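Local coordinates for protein alpha-fucosidase GH29 (Fusarium graminearum, PDB 4PSR) that hydrolyses alpha-L-fucosides as a family 29 glycoside hydrolase, probably releasing alpha-1,6-linked fucose from the core N-acetylglucosamine of glycoproteins, at residues A124-G129 / A169-Y174; I223-S228 / V267-K272; Y271-H276 / A283-E288. One frame throughout, in Å; residues are numbered along the deposited sequence.

Contact 1 of 3, residues A124-G129 / A169-Y174; sequences AEHHDG and AMHQAY. With FUL (beta-L-fucopyranose), chain M.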
loop_
_atom_site.group_PDB
_atom_site.type_symbol
_atom_site.label_atom_id
_atom_site.label_comp_id
_atom_site.label_asym_id
_atom_site.label_seq_id
_atom_site.Cartn_x
_atom_site.Cartn_y
_atom_site.Cartn_z
ATOM N N ALA A 124 8.746 10.377 -8.363
ATOM C CA ALA A 124 9.730 11.436 -8.600
ATOM C C ALA A 124 10.877 10.937 -9.469
ATOM O O ALA A 124 11.482 11.726 -10.215
ATOM C CB ALA A 124 10.271 11.985 -7.297
ATOM N N GLU A 125 11.210 9.645 -9.355
ATOM C CA GLU A 125 12.223 9.036 -10.231
ATOM C C GLU A 125 11.899 7.549 -10.273
ATOM O O GLU A 125 11.846 6.917 -9.213
ATOM C CB GLU A 125 13.633 9.261 -9.723
ATOM C CG GLU A 125 14.656 8.592 -10.650
ATOM C CD GLU A 125 16.089 8.960 -10.405
ATOM O OE1 GLU A 125 16.370 9.902 -9.664
ATOM O OE2 GLU A 125 16.966 8.241 -10.971
ATOM N N HIS A 126 11.681 7.021 -11.470
ATOM C CA HIS A 126 11.444 5.588 -11.627
ATOM C C HIS A 126 12.803 4.872 -11.809
ATOM O O HIS A 126 13.775 5.297 -11.222
ATOM C CB HIS A 126 10.425 5.354 -12.752
ATOM C CG HIS A 126 9.777 4.019 -12.691
ATOM N ND1 HIS A 126 10.156 2.989 -13.524
ATOM C CD2 HIS A 126 8.851 3.510 -11.850
ATOM C CE1 HIS A 126 9.447 1.911 -13.228
ATOM N NE2 HIS A 126 8.655 2.198 -12.208
ATOM N N HIS A 127 12.854 3.779 -12.582
ATOM C CA HIS A 127 14.097 3.034 -12.808
ATOM C C HIS A 127 14.948 3.624 -13.949
ATOM O O HIS A 127 16.081 3.171 -14.135
ATOM C CB HIS A 127 13.822 1.572 -13.238
ATOM C CG HIS A 127 12.981 0.735 -12.311
ATOM N ND1 HIS A 127 13.099 0.718 -10.930
ATOM C CD2 HIS A 127 12.043 -0.195 -12.620
ATOM C CE1 HIS A 127 12.266 -0.192 -10.445
ATOM N NE2 HIS A 127 11.600 -0.744 -11.440
ATOM N N ASP A 128 14.410 4.602 -14.683
ATOM C CA ASP A 128 14.957 5.063 -15.953
ATOM C C ASP A 128 15.956 6.209 -15.850
ATOM O O ASP A 128 16.337 6.784 -16.872
ATOM C CB ASP A 128 13.834 5.483 -16.887
ATOM C CG ASP A 128 13.106 6.743 -16.419
ATOM O OD1 ASP A 128 13.134 7.043 -15.199
ATOM O OD2 ASP A 128 12.501 7.427 -17.280
ATOM N N GLY A 129 16.376 6.556 -14.641
ATOM C CA GLY A 129 17.450 7.517 -14.456
ATOM C C GLY A 129 17.126 9.005 -14.564
ATOM O O GLY A 129 18.053 9.846 -14.533
ATOM N N ALA A 169 7.509 8.722 -4.569
ATOM C CA ALA A 169 8.013 7.385 -4.935
ATOM C C ALA A 169 9.325 7.479 -5.680
ATOM O O ALA A 169 9.509 8.278 -6.619
ATOM C CB ALA A 169 6.966 6.606 -5.743
ATOM N N MET A 170 10.257 6.627 -5.236
ATOM C CA MET A 170 11.625 6.578 -5.721
ATOM C C MET A 170 11.973 5.142 -6.085
ATOM O O MET A 170 11.846 4.251 -5.243
ATOM C CB MET A 170 12.571 7.082 -4.648
ATOM C CG MET A 170 12.356 8.529 -4.244
ATOM S SD MET A 170 12.859 9.709 -5.511
ATOM C CE MET A 170 14.653 9.620 -5.298
ATOM N N HIS A 171 12.397 4.920 -7.325
ATOM C CA HIS A 171 12.693 3.572 -7.807
ATOM C C HIS A 171 14.123 3.513 -8.407
ATOM O O HIS A 171 14.386 2.775 -9.359
ATOM C CB HIS A 171 11.671 3.071 -8.870
ATOM C CG HIS A 171 10.223 3.435 -8.642
ATOM N ND1 HIS A 171 9.209 2.507 -8.742
ATOM C CD2 HIS A 171 9.613 4.628 -8.403
ATOM C CE1 HIS A 171 8.037 3.111 -8.580
ATOM N NE2 HIS A 171 8.257 4.398 -8.376
ATOM N N GLN A 172 15.042 4.262 -7.802
ATOM C CA GLN A 172 16.321 4.542 -8.452
ATOM C C GLN A 172 17.421 3.517 -8.177
ATOM O O GLN A 172 18.492 3.608 -8.769
ATOM C CB GLN A 172 16.767 5.991 -8.210
ATOM C CG GLN A 172 17.516 6.321 -6.934
ATOM C CD GLN A 172 16.699 6.356 -5.655
ATOM O OE1 GLN A 172 15.584 5.821 -5.597
ATOM N NE2 GLN A 172 17.246 6.978 -4.607
ATOM N N ALA A 173 17.141 2.512 -7.356
ATOM C CA ALA A 173 18.112 1.424 -7.147
ATOM C C ALA A 173 18.240 0.512 -8.344
ATOM O O ALA A 173 19.372 0.123 -8.716
ATOM C CB ALA A 173 17.751 0.618 -5.934
ATOM N N TYR A 174 17.138 0.111 -8.974
ATOM C CA TYR A 174 17.249 -0.877 -10.052
ATOM C C TYR A 174 17.894 -0.272 -11.299
ATOM O O TYR A 174 18.449 -0.980 -12.156
ATOM C CB TYR A 174 15.886 -1.510 -10.351
ATOM C CG TYR A 174 15.876 -2.614 -11.370
ATOM C CD1 TYR A 174 16.861 -3.603 -11.384
ATOM C CD2 TYR A 174 14.835 -2.726 -12.271
ATOM C CE1 TYR A 174 16.824 -4.612 -12.310
ATOM C CE2 TYR A 174 14.792 -3.746 -13.211
ATOM C CZ TYR A 174 15.781 -4.701 -13.212
ATOM O OH TYR A 174 15.695 -5.699 -14.172
HETATM C C1 FUL M . 7.642 -2.433 -9.489
HETATM C C2 FUL M . 8.237 -1.633 -10.630
HETATM O O2 FUL M . 9.220 -2.379 -11.365
HETATM C C3 FUL M . 7.081 -1.257 -11.519
HETATM O O3 FUL M . 7.576 -0.573 -12.648
HETATM C C4 FUL M . 6.150 -0.393 -10.708
HETATM O O4 FUL M . 6.814 0.818 -10.357
HETATM C C5 FUL M . 5.710 -1.155 -9.464
HETATM C C6 FUL M . 4.831 -0.331 -8.547
HETATM O O5 FUL M . 6.814 -1.619 -8.692
HETATM O O1 FUL M . 8.690 -2.884 -8.670
#
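His127 ND1 donates to the carbonyl O of His171 at 2.9 Å. The bond lies in the carbonyl plane, on a lone pair, and close to the plane of the imidazole. With ND1 spent as the donor, NE2 is turned to fucose O2, 2.9 Å away. Tyr174 borders one face of this ring. Its CB lies over the face, and its ring stands edge-on to it, planes at 88°. CG of Tyr174 is anti to the backbone N (chi1 -176°), which swings the phenol ring across His127. The His171 ring turns its edge to the opposite face of His127. His126 places CD2 over the centre of the His171 ring, 3.3 Å from His171 ND1, with the two planes at 44°. His126 NE2 is hydrogen-bonded to fucose O4 at 3.0 Å and, weakly, to O3. His171 ND1 is hydrogen-bonded to Asp226 OD2. Behind the rings, Glu125 and Met170 form a parallel bridge between the strands, and His171 N donates to Glu125 O. The Glu125 carboxylate passes Gln172 CB and forms a salt bridge with Lys210. Both ring nitrogens of His127 are engaged, which fixes the ring's rotation and couples the strand end to the sugar.

Contact 2 of 3, residues I223-S228 / V267-K272; sequences IWNDFS and VVTTYK. With FUL (beta-L-fucopyranose), chain M.
One carboxylate oxygen, Asp226 OD1, gathers Lys272 NZ, the backbone N of Phe227 and the O1 hydroxyl of fucose. Lys272 NZ forms a salt bridge with Asp226 OD1 at 2.8 Å, coming from above the carboxylate plane. Phe227 N reaches OD1 from the opposite face. Fucose O1 donates to Asp226 OD1 at 2.7 Å. The bend of Lys272 at chi2 helps set its CE 3.6 Å from Trp224 CZ2. A second bend at chi4 (71°) turns NZ to Asp226 and the sugar. Lys272 NZ also donates to the ring oxygen O5 of fucose at 2.9 Å. The ammonium group is thus shared between the carboxylate and the sugar. The indole NE1 of Trp224 is tied to Asp303.

Further back the strands run parallel, and two carbonyls each take two donors. Ile223 O accepts from Thr270 N and from Thr269 OG1, which arrive on opposite faces of its plane. Thr270 O takes Asn225 N from above its plane and Asn225 ND2 nearly along the C=O axis, at 3.1 Å. That second bond lies in the amide plane and fixes the turn of the Asn225 side chain. Thr270 OG1 sits 3.3 Å from Trp224 CD1 and donates to a water that in turn donates to Asn225 O. A second water accepts from Lys272 N and makes a weak bond to Asp226 O. Neighbouring parallel strands with ligand-binding residues at their C-terminal ends are typical of the TIM barrel, here at the fucose site of a GH29 enzyme.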
loop_
_atom_site.group_PDB
_atom_site.type_symbol
_atom_site.label_atom_id
_atom_site.label_comp_id
_atom_site.label_asym_id
_atom_site.label_seq_id
_atom_site.Cartn_x
_atom_site.Cartn_y
_atom_site.Cartn_z
ATOM N N ILE A 223 8.385 8.635 2.005
ATOM C CA ILE A 223 9.253 8.275 0.874
ATOM C C ILE A 223 9.067 6.786 0.588
ATOM O O ILE A 223 9.426 5.923 1.428
ATOM C CB ILE A 223 10.743 8.604 1.116
ATOM C CG1 ILE A 223 10.902 10.116 1.319
ATOM C CG2 ILE A 223 11.590 8.119 -0.060
ATOM C CD1 ILE A 223 12.347 10.541 1.631
ATOM N N TRP A 224 8.506 6.489 -0.575
ATOM C CA TRP A 224 8.226 5.130 -1.022
ATOM C C TRP A 224 9.418 4.684 -1.851
ATOM O O TRP A 224 9.892 5.430 -2.714
ATOM C CB TRP A 224 6.942 5.202 -1.839
ATOM C CG TRP A 224 6.361 3.969 -2.468
ATOM C CD1 TRP A 224 5.182 3.366 -2.107
ATOM C CD2 TRP A 224 6.823 3.260 -3.621
ATOM N NE1 TRP A 224 4.888 2.339 -2.959
ATOM C CE2 TRP A 224 5.878 2.234 -3.893
ATOM C CE3 TRP A 224 7.954 3.369 -4.447
ATOM C CZ2 TRP A 224 6.032 1.321 -4.942
ATOM C CZ3 TRP A 224 8.110 2.447 -5.496
ATOM C CH2 TRP A 224 7.148 1.440 -5.727
ATOM N N ASN A 225 9.921 3.469 -1.570
ATOM C CA ASN A 225 11.072 2.892 -2.278
ATOM C C ASN A 225 10.718 1.621 -2.997
ATOM O O ASN A 225 9.995 0.777 -2.448
ATOM C CB ASN A 225 12.228 2.561 -1.327
ATOM C CG ASN A 225 12.844 3.779 -0.726
ATOM O OD1 ASN A 225 13.828 4.323 -1.285
ATOM N ND2 ASN A 225 12.333 4.209 0.429
ATOM N N ASP A 226 11.277 1.425 -4.184
ATOM C CA ASP A 226 11.142 0.175 -4.907
ATOM C C ASP A 226 12.290 -0.787 -4.553
ATOM O O ASP A 226 13.149 -0.456 -3.765
ATOM C CB ASP A 226 11.081 0.436 -6.426
ATOM C CG ASP A 226 10.220 -0.559 -7.167
ATOM O OD1 ASP A 226 9.909 -1.636 -6.573
ATOM O OD2 ASP A 226 9.858 -0.297 -8.316
ATOM N N PHE A 227 12.236 -1.959 -5.170
ATOM C CA PHE A 227 13.134 -3.087 -4.882
ATOM C C PHE A 227 14.569 -2.814 -5.319
ATOM O O PHE A 227 14.879 -1.756 -5.870
ATOM C CB PHE A 227 12.607 -4.365 -5.554
ATOM C CG PHE A 227 12.924 -4.478 -7.013
ATOM C CD1 PHE A 227 13.908 -5.338 -7.454
ATOM C CD2 PHE A 227 12.251 -3.729 -7.965
ATOM C CE1 PHE A 227 14.223 -5.452 -8.811
ATOM C CE2 PHE A 227 12.562 -3.846 -9.320
ATOM C CZ PHE A 227 13.556 -4.716 -9.741
ATOM N N SER A 228 15.437 -3.800 -5.089
ATOM C CA SER A 228 16.891 -3.727 -5.354
ATOM C C SER A 228 17.600 -2.891 -4.293
ATOM O O SER A 228 18.718 -2.409 -4.528
ATOM C CB SER A 228 17.221 -3.267 -6.772
ATOM O OG SER A 228 18.598 -3.555 -7.043
ATOM N N VAL A 267 7.530 11.098 9.910
ATOM C CA VAL A 267 7.719 10.690 8.523
ATOM C C VAL A 267 7.711 9.187 8.408
ATOM O O VAL A 267 7.907 8.453 9.388
ATOM C CB VAL A 267 9.003 11.286 7.883
ATOM C CG1 VAL A 267 8.938 12.802 7.960
ATOM C CG2 VAL A 267 10.303 10.727 8.532
ATOM N N VAL A 268 7.471 8.719 7.192
ATOM C CA VAL A 268 7.372 7.291 6.894
ATOM C C VAL A 268 8.226 6.951 5.700
ATOM O O VAL A 268 8.274 7.702 4.724
ATOM C CB VAL A 268 5.919 6.918 6.553
ATOM C CG1 VAL A 268 5.766 5.457 6.141
ATOM C CG2 VAL A 268 5.014 7.237 7.728
ATOM N N THR A 269 8.923 5.807 5.737
ATOM C CA THR A 269 9.483 5.272 4.510
ATOM C C THR A 269 9.021 3.831 4.294
ATOM O O THR A 269 8.849 3.068 5.257
ATOM C CB THR A 269 11.033 5.404 4.467
ATOM O OG1 THR A 269 11.514 5.186 3.140
ATOM C CG2 THR A 269 11.718 4.440 5.437
ATOM N N THR A 270 8.707 3.507 3.047
ATOM C CA THR A 270 8.222 2.180 2.676
ATOM C C THR A 270 9.254 1.474 1.782
ATOM O O THR A 270 10.116 2.120 1.153
ATOM C CB THR A 270 6.837 2.206 1.935
ATOM O OG1 THR A 270 7.015 2.710 0.607
ATOM C CG2 THR A 270 5.797 3.050 2.659
ATOM N N TYR A 271 9.190 0.157 1.751
ATOM C CA TYR A 271 10.090 -0.623 0.902
ATOM C C TYR A 271 9.339 -1.905 0.539
ATOM O O TYR A 271 8.390 -2.280 1.247
ATOM C CB TYR A 271 11.456 -0.893 1.570
ATOM C CG TYR A 271 11.349 -1.874 2.703
ATOM C CD1 TYR A 271 10.584 -1.607 3.835
ATOM C CD2 TYR A 271 12.000 -3.104 2.612
ATOM C CE1 TYR A 271 10.447 -2.529 4.829
ATOM C CE2 TYR A 271 11.872 -4.041 3.608
ATOM C CZ TYR A 271 11.102 -3.757 4.714
ATOM O OH TYR A 271 10.952 -4.722 5.697
ATOM N N LYS A 272 9.733 -2.561 -0.549
ATOM C CA LYS A 272 8.988 -3.752 -0.996
ATOM C C LYS A 272 9.128 -4.893 0.019
ATOM O O LYS A 272 10.206 -5.148 0.526
ATOM C CB LYS A 272 9.389 -4.186 -2.402
ATOM C CG LYS A 272 9.032 -3.171 -3.465
ATOM C CD LYS A 272 7.502 -2.999 -3.597
ATOM C CE LYS A 272 7.103 -2.065 -4.725
ATOM N NZ LYS A 272 7.349 -2.691 -6.043
HETATM C C1 FUL M . 7.642 -2.433 -9.489
HETATM C C2 FUL M . 8.237 -1.633 -10.630
HETATM O O2 FUL M . 9.220 -2.379 -11.365
HETATM C C3 FUL M . 7.081 -1.257 -11.519
HETATM O O3 FUL M . 7.576 -0.573 -12.648
HETATM C C4 FUL M . 6.150 -0.393 -10.708
HETATM O O4 FUL M . 6.814 0.818 -10.357
HETATM C C5 FUL M . 5.710 -1.155 -9.464
HETATM C C6 FUL M . 4.831 -0.331 -8.547
HETATM O O5 FUL M . 6.814 -1.619 -8.692
HETATM O O1 FUL M . 8.690 -2.884 -8.670
HETATM O O HOH W 1 7.502 0.678 -1.165
HETATM O O HOH W 2 12.316 -2.126 -1.586
#

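Contact 3 of 3, residues Y271-H276 / A283-E288; sequences YKHHDH and AVDDWE. With FUL (beta-L-fucopyranose), chain M; TRS (2-amino-2-hydroxymethyl-propane-1,3-diol), chain H.
Tyr271 leans its side chain along that of Asp285. CG lies between the backbone N and the carbonyl carbon (chi1 71°), and this sets the ring, from CB outward, across the neighbouring strand. The CD1-CE1 side of the ring meets that strand. CD1 meets Ala283 CB at 3.7 Å and the carbonyl O of Val284. CE1 comes next, 3.2 Å from Asp285 OD1 and also near Ala283 CB. On the other side CE2 approaches the amine of a bound Tris molecule, probably from the crystallisation liquor. CZ is near both Asp285 OD1 and the Tris N. At the tip, OH makes a weak hydrogen bond to Asp285 OD1 and accepts from Tris N. The carboxylate stands almost perpendicular to the phenol ring, planes at 89°. Its OD2 accepts from Tris O2.

The backbones pair as adjacent parallel strands of the eight-stranded TIM barrel. Tyr271 N donates to Val284 O, Asp286 N to Tyr271 O, and His273 N to Asp286 O. A type I turn from Lys272 to Asp275 then carries the chain away from the strand end. Carbonyls of His273 and Asp275, with Tyr271 OH, hold the Tris amine.

In one of its two conformers His273 stacks face to face on the six-membered ring of Trp287, centroids 3.8 Å apart and planes at 14°. Its CB then sits over the five-membered ring as a CH-pi contact. In that conformer His273 CD2 points to Asp285 OD2, 3.3 Å away. The Asp286 side chain lies beside that of Lys272, its OD1 near CD and CE, while its OD2 is hydrogen-bonded to Gln301 on the following strand.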
loop_
_atom_site.group_PDB
_atom_site.type_symbol
_atom_site.label_atom_id
_atom_site.label_comp_id
_atom_site.label_asym_id
_atom_site.label_seq_id
_atom_site.Cartn_x
_atom_site.Cartn_y
_atom_site.Cartn_z
ATOM N N TYR A 271 9.190 0.157 1.751
ATOM C CA TYR A 271 10.090 -0.623 0.902
ATOM C C TYR A 271 9.339 -1.905 0.539
ATOM O O TYR A 271 8.390 -2.280 1.247
ATOM C CB TYR A 271 11.456 -0.893 1.570
ATOM C CG TYR A 271 11.349 -1.874 2.703
ATOM C CD1 TYR A 271 10.584 -1.607 3.835
ATOM C CD2 TYR A 271 12.000 -3.104 2.612
ATOM C CE1 TYR A 271 10.447 -2.529 4.829
ATOM C CE2 TYR A 271 11.872 -4.041 3.608
ATOM C CZ TYR A 271 11.102 -3.757 4.714
ATOM O OH TYR A 271 10.952 -4.722 5.697
ATOM N N LYS A 272 9.733 -2.561 -0.549
ATOM C CA LYS A 272 8.988 -3.752 -0.996
ATOM C C LYS A 272 9.128 -4.893 0.019
ATOM O O LYS A 272 10.206 -5.148 0.526
ATOM C CB LYS A 272 9.389 -4.186 -2.402
ATOM C CG LYS A 272 9.032 -3.171 -3.465
ATOM C CD LYS A 272 7.502 -2.999 -3.597
ATOM C CE LYS A 272 7.103 -2.065 -4.725
ATOM N NZ LYS A 272 7.349 -2.691 -6.043
ATOM N N HIS A 273 8.010 -5.561 0.295
ATOM C CA HIS A 273 7.902 -6.583 1.337
ATOM C C HIS A 273 8.981 -7.652 1.267
ATOM O O HIS A 273 9.532 -8.041 2.283
ATOM C CB HIS A 273 6.498 -7.225 1.284
ATOM C CG HIS A 273 6.348 -8.451 2.140
ATOM N ND1 HIS A 273 6.060 -9.694 1.619
ATOM C CD2 HIS A 273 6.434 -8.613 3.480
ATOM C CE1 HIS A 273 5.979 -10.574 2.603
ATOM N NE2 HIS A 273 6.204 -9.948 3.742
ATOM N N HIS A 274 9.271 -8.104 0.065
ATOM C CA HIS A 274 10.208 -9.223 -0.151
ATOM C C HIS A 274 11.674 -8.780 -0.077
ATOM O O HIS A 274 12.577 -9.602 0.025
ATOM C CB HIS A 274 9.922 -9.853 -1.499
ATOM C CG HIS A 274 10.212 -8.960 -2.666
ATOM N ND1 HIS A 274 11.436 -8.949 -3.303
ATOM C CD2 HIS A 274 9.443 -8.050 -3.310
ATOM C CE1 HIS A 274 11.404 -8.079 -4.299
ATOM N NE2 HIS A 274 10.206 -7.525 -4.328
ATOM N N ASP A 275 11.900 -7.478 -0.133
ATOM C CA ASP A 275 13.237 -6.894 -0.139
ATOM C C ASP A 275 13.774 -6.868 1.293
ATOM O O ASP A 275 13.034 -6.690 2.281
ATOM C CB ASP A 275 13.107 -5.468 -0.730
ATOM C CG ASP A 275 14.431 -4.785 -1.077
ATOM O OD1 ASP A 275 15.492 -5.100 -0.485
ATOM O OD2 ASP A 275 14.399 -3.940 -2.015
ATOM N N HIS A 276 15.083 -7.078 1.436
ATOM C CA HIS A 276 15.720 -7.125 2.741
ATOM C C HIS A 276 16.457 -5.819 3.054
ATOM O O HIS A 276 17.155 -5.706 4.052
ATOM C CB HIS A 276 16.700 -8.312 2.799
ATOM C CG HIS A 276 16.043 -9.640 2.590
ATOM N ND1 HIS A 276 15.239 -10.228 3.540
ATOM C CD2 HIS A 276 16.058 -10.481 1.533
ATOM C CE1 HIS A 276 14.794 -11.385 3.082
ATOM N NE2 HIS A 276 15.270 -11.559 1.863
ATOM N N ALA A 283 10.735 0.892 8.934
ATOM C CA ALA A 283 10.166 1.129 7.601
ATOM C C ALA A 283 8.935 0.258 7.440
ATOM O O ALA A 283 8.821 -0.793 8.081
ATOM C CB ALA A 283 11.189 0.816 6.517
ATOM N N VAL A 284 7.997 0.695 6.610
ATOM C CA VAL A 284 6.739 0.000 6.389
ATOM C C VAL A 284 6.845 -0.926 5.191
ATOM O O VAL A 284 7.257 -0.504 4.106
ATOM C CB VAL A 284 5.586 1.029 6.195
ATOM C CG1 VAL A 284 4.275 0.316 5.895
ATOM C CG2 VAL A 284 5.460 1.882 7.433
ATOM N N ASP A 285 6.481 -2.192 5.374
ATOM C CA ASP A 285 6.484 -3.174 4.286
ATOM C C ASP A 285 5.400 -2.855 3.274
ATOM O O ASP A 285 4.231 -2.625 3.649
ATOM C CB ASP A 285 6.192 -4.603 4.811
ATOM C CG ASP A 285 7.318 -5.219 5.614
ATOM O OD1 ASP A 285 8.224 -4.514 6.082
ATOM O OD2 ASP A 285 7.203 -6.450 5.826
ATOM N N ASP A 286 5.761 -2.865 1.991
ATOM C CA ASP A 286 4.836 -2.586 0.889
ATOM C C ASP A 286 4.646 -3.875 0.105
ATOM O O ASP A 286 5.548 -4.363 -0.595
ATOM C CB ASP A 286 5.423 -1.471 0.023
ATOM C CG ASP A 286 4.528 -1.065 -1.090
ATOM O OD1 ASP A 286 5.068 -0.755 -2.195
ATOM O OD2 ASP A 286 3.301 -1.010 -0.893
ATOM N N TRP A 287 3.493 -4.492 0.281
ATOM C CA TRP A 287 3.206 -5.774 -0.335
ATOM C C TRP A 287 2.914 -5.671 -1.798
ATOM O O TRP A 287 2.408 -4.644 -2.276
ATOM C CB TRP A 287 1.994 -6.396 0.351
ATOM C CG TRP A 287 2.337 -7.044 1.648
ATOM C CD1 TRP A 287 2.751 -6.428 2.780
ATOM C CD2 TRP A 287 2.317 -8.442 1.938
ATOM N NE1 TRP A 287 2.986 -7.349 3.770
ATOM C CE2 TRP A 287 2.733 -8.597 3.270
ATOM C CE3 TRP A 287 1.987 -9.582 1.197
ATOM C CZ2 TRP A 287 2.822 -9.851 3.889
ATOM C CZ3 TRP A 287 2.099 -10.825 1.809
ATOM C CH2 TRP A 287 2.494 -10.946 3.137
ATOM N N GLU A 288 3.175 -6.776 -2.500
ATOM C CA GLU A 288 2.861 -6.903 -3.919
ATOM C C GLU A 288 1.379 -6.661 -4.170
ATOM O O GLU A 288 0.553 -6.870 -3.301
ATOM C CB GLU A 288 3.243 -8.309 -4.407
ATOM C CG GLU A 288 2.454 -9.433 -3.766
ATOM C CD GLU A 288 3.177 -10.772 -3.843
ATOM O OE1 GLU A 288 3.848 -11.033 -4.866
ATOM O OE2 GLU A 288 3.082 -11.553 -2.871
HETATM C C1 FUL M . 7.642 -2.433 -9.489
HETATM C C2 FUL M . 8.237 -1.633 -10.630
HETATM O O2 FUL M . 9.220 -2.379 -11.365
HETATM C C3 FUL M . 7.081 -1.257 -11.519
HETATM O O3 FUL M . 7.576 -0.573 -12.648
HETATM C C4 FUL M . 6.150 -0.393 -10.708
HETATM O O4 FUL M . 6.814 0.818 -10.357
HETATM C C5 FUL M . 5.710 -1.155 -9.464
HETATM C C6 FUL M . 4.831 -0.331 -8.547
HETATM O O5 FUL M . 6.814 -1.619 -8.692
HETATM O O1 FUL M . 8.690 -2.884 -8.670
HETATM C C TRS H . 11.026 -8.498 5.251
HETATM C C1 TRS H . 12.130 -8.359 6.291
HETATM C C2 TRS H . 9.667 -8.648 5.928
HETATM C C3 TRS H . 11.355 -9.688 4.338
HETATM N N TRS H . 11.048 -7.270 4.435
HETATM O O1 TRS H . 13.298 -7.964 5.598
HETATM O O2 TRS H . 9.383 -7.548 6.793
HETATM O O3 TRS H . 11.217 -10.919 5.017
#

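Overall arrangement
The three contacts lie on the same closed parallel barrel of eight strands. Contact 1 closes before contact 2 opens, and contact 3 begins on the strand where contact 2 ends. Contact 1 joins strands 119-125 and 165-170, contact 2 strands 222-225 and 268-272, and contact 3 strands 268-272 and 284-287. Contacts 2 and 3 share Tyr271 and Lys272, with centres about 7 Å apart. Contact 1 is about 11 Å from contact 2 and 16 Å from contact 3, centre to centre. Strands 165-170 and 222-225 are neighbours, so contacts 1 and 2 meet directly. Five consecutive strands thus form one continuous arc, and residues at or just past the C-terminal ends of the first four supply part of the fucose site.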